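Local coordinates for protein 4-amino-4-deoxychorismate lyase (Legionella pneumophila, PDB 3LUL) that belongs to the class IV aminotransferase family of pyridoxal-phosphate proteins and holds its cofactor covalently, at residues T4-D9 with L108-F113. Numbering follows the deposited sequence. Where two conformers were deposited one is given.
Sequences TRVIED and LIFQTF
Val-6 and Leu-108 form a parallel beta bridge, their CA atoms 4.7 Å apart, by which the short N-terminal strand 4-6 joins strand 106-113 at one edge of the chain's own five-stranded mixed sheet in this class IV aminotransferase fold. Two backbone hydrogen bonds define the register: Leu-108 N donates to Arg-5 O (2.9 Å, 157° at the hydrogen), and Leu-108 O accepts from Ile-7 N (2.9 Å). That same carbonyl also receives a CA-H...O contact from Val-6 CA.

Followed outward, Val-6 CB lies 4.0 Å from Leu-108 O before the side chain forks. CG1, set anti to the backbone N (chi1 176°), stays near that oxygen and also reaches CE2 at the edge of the Phe-110 ring, close to its plane. CG2 touches the same CE2 and, on Leu-108, the methyl CD2 at 4.1 Å. The valine thus bridges both residues, which share its face of the sheet; helix 65-78 lies over this side, with His-71 against Val-6 and Leu-72 against Phe-110. Away from that face, Ile-7 CB meets Ile-109 CG1 at 3.9 Å, and Ile-7 CD1 meets both CG1 and CD1 of Ile-109, while Ile-19 of the second subunit also packs on Ile-109.

The axes of 4-6 and 108-113 are inclined by 29°, and past Ile-7 N no direct backbone hydrogen bond joins the two segments; water lies between them instead. One water accepts from Phe-110 N and lies 2.8 Å from Ile-7 O; a second sits between Asp-9 OD1 and Phe-110 O, 2.9 Å from that carbonyl oxygen.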
loop_
_atom_site.group_PDB
_atom_site.type_symbol
_atom_site.label_atom_id
_atom_site.label_comp_id
_atom_site.label_asym_id
_atom_site.label_seq_id
_atom_site.Cartn_x
_atom_site.Cartn_y
_atom_site.Cartn_z
ATOM N N THR B 4 22.517 -0.066 -7.609
ATOM C CA THR B 4 21.958 0.573 -6.400
ATOM C C THR B 4 22.733 1.846 -6.112
ATOM O O THR B 4 23.956 1.804 -6.019
ATOM C CB THR B 4 22.002 -0.370 -5.206
ATOM O OG1 THR B 4 21.302 -1.560 -5.562
ATOM C CG2 THR B 4 21.357 0.265 -3.959
ATOM N N ARG B 5 22.026 2.968 -6.017
ATOM C CA ARG B 5 22.634 4.280 -5.804
ATOM C C ARG B 5 22.185 4.868 -4.469
ATOM O O ARG B 5 20.994 4.932 -4.217
ATOM C CB ARG B 5 22.203 5.209 -6.957
ATOM C CG ARG B 5 22.623 6.671 -6.830
ATOM C CD ARG B 5 22.508 7.400 -8.169
ATOM N NE ARG B 5 22.844 8.823 -8.041
ATOM C CZ ARG B 5 21.972 9.826 -7.901
ATOM N NH1 ARG B 5 20.659 9.614 -7.872
ATOM N NH2 ARG B 5 22.423 11.073 -7.795
ATOM N N VAL B 6 23.112 5.291 -3.611
ATOM C CA VAL B 6 22.700 6.095 -2.447
ATOM C C VAL B 6 22.565 7.552 -2.892
ATOM O O VAL B 6 23.512 8.118 -3.424
ATOM C CB VAL B 6 23.654 5.998 -1.259
ATOM C CG1 VAL B 6 23.205 6.946 -0.145
ATOM C CG2 VAL B 6 23.693 4.572 -0.745
ATOM N N ILE B 7 21.396 8.152 -2.680
ATOM C CA ILE B 7 21.209 9.596 -2.907
ATOM C C ILE B 7 21.686 10.339 -1.641
ATOM O O ILE B 7 21.095 10.181 -0.564
ATOM C CB ILE B 7 19.744 9.967 -3.229
ATOM C CG1 ILE B 7 19.186 9.102 -4.371
ATOM C CG2 ILE B 7 19.636 11.455 -3.615
ATOM C CD1 ILE B 7 17.701 9.241 -4.521
ATOM N N GLU B 8 22.755 11.119 -1.788
ATOM C CA GLU B 8 23.399 11.849 -0.688
ATOM C C GLU B 8 22.868 13.288 -0.634
ATOM O O GLU B 8 22.321 13.786 -1.612
ATOM C CB GLU B 8 24.929 11.901 -0.876
ATOM C CG GLU B 8 25.629 10.596 -1.307
ATOM C CD GLU B 8 26.214 9.813 -0.151
ATOM O OE1 GLU B 8 25.622 9.813 0.945
ATOM O OE2 GLU B 8 27.272 9.184 -0.349
ATOM N N ASP B 9 23.042 13.936 0.511
ATOM C CA ASP B 9 22.729 15.352 0.698
ATOM C C ASP B 9 23.542 16.238 -0.256
ATOM O O ASP B 9 24.763 16.088 -0.338
ATOM C CB ASP B 9 23.087 15.792 2.137
ATOM C CG ASP B 9 22.472 14.900 3.228
ATOM O OD1 ASP B 9 22.281 13.685 2.998
ATOM O OD2 ASP B 9 22.212 15.418 4.337
ATOM N N LEU B 108 18.606 4.484 -2.678
ATOM C CA LEU B 108 18.551 4.355 -1.249
ATOM C C LEU B 108 18.735 5.740 -0.640
ATOM O O LEU B 108 19.643 6.489 -1.067
ATOM C CB LEU B 108 19.651 3.407 -0.839
ATOM C CG LEU B 108 19.777 2.841 0.556
ATOM C CD1 LEU B 108 18.437 2.270 1.095
ATOM C CD2 LEU B 108 20.883 1.800 0.521
ATOM N N ILE B 109 17.864 6.105 0.308
ATOM C CA ILE B 109 18.002 7.332 1.090
ATOM C C ILE B 109 18.020 6.995 2.588
ATOM O O ILE B 109 17.237 6.169 3.060
ATOM C CB ILE B 109 16.898 8.356 0.769
ATOM C CG1 ILE B 109 17.077 8.874 -0.666
ATOM C CG2 ILE B 109 16.868 9.550 1.802
ATOM C CD1 ILE B 109 15.963 9.859 -1.129
ATOM N N PHE B 110 18.947 7.626 3.313
ATOM C CA PHE B 110 18.983 7.546 4.781
ATOM C C PHE B 110 18.635 8.875 5.423
ATOM O O PHE B 110 19.093 9.935 4.979
ATOM C CB PHE B 110 20.374 7.166 5.269
ATOM C CG PHE B 110 20.877 5.872 4.729
ATOM C CD1 PHE B 110 20.635 4.689 5.433
ATOM C CD2 PHE B 110 21.631 5.826 3.550
ATOM C CE1 PHE B 110 21.121 3.482 4.962
ATOM C CE2 PHE B 110 22.123 4.621 3.079
ATOM C CZ PHE B 110 21.877 3.453 3.787
ATOM N N GLN B 111 17.813 8.814 6.456
ATOM C CA GLN B 111 17.417 10.003 7.221
ATOM C C GLN B 111 17.438 9.706 8.712
ATOM O O GLN B 111 16.962 8.662 9.139
ATOM C CB GLN B 111 16.007 10.427 6.841
ATOM C CG GLN B 111 15.921 11.059 5.457
ATOM C CD GLN B 111 16.607 12.431 5.369
ATOM O OE1 GLN B 111 17.615 12.610 4.659
ATOM N NE2 GLN B 111 16.054 13.407 6.074
ATOM N N THR B 112 17.994 10.631 9.483
ATOM C CA THR B 112 18.046 10.490 10.931
ATOM C C THR B 112 16.880 11.254 11.534
ATOM O O THR B 112 16.284 12.168 10.920
ATOM C CB THR B 112 19.359 11.023 11.561
ATOM O OG1 THR B 112 19.465 12.447 11.367
ATOM C CG2 THR B 112 20.546 10.351 10.972
ATOM N N PHE B 113 16.571 10.895 12.764
ATOM C CA PHE B 113 15.576 11.617 13.542
ATOM C C PHE B 113 15.794 11.364 15.016
ATOM O O PHE B 113 16.429 10.390 15.434
ATOM C CB PHE B 113 14.157 11.216 13.132
ATOM C CG PHE B 113 13.902 9.739 13.190
ATOM C CD1 PHE B 113 14.215 8.922 12.101
ATOM C CD2 PHE B 113 13.344 9.153 14.319
ATOM C CE1 PHE B 113 13.973 7.535 12.138
ATOM C CE2 PHE B 113 13.079 7.775 14.367
ATOM C CZ PHE B 113 13.401 6.958 13.288
HETATM O O HOH W 1 20.962 9.433 2.139
HETATM O O HOH W 2 20.644 11.829 3.336
#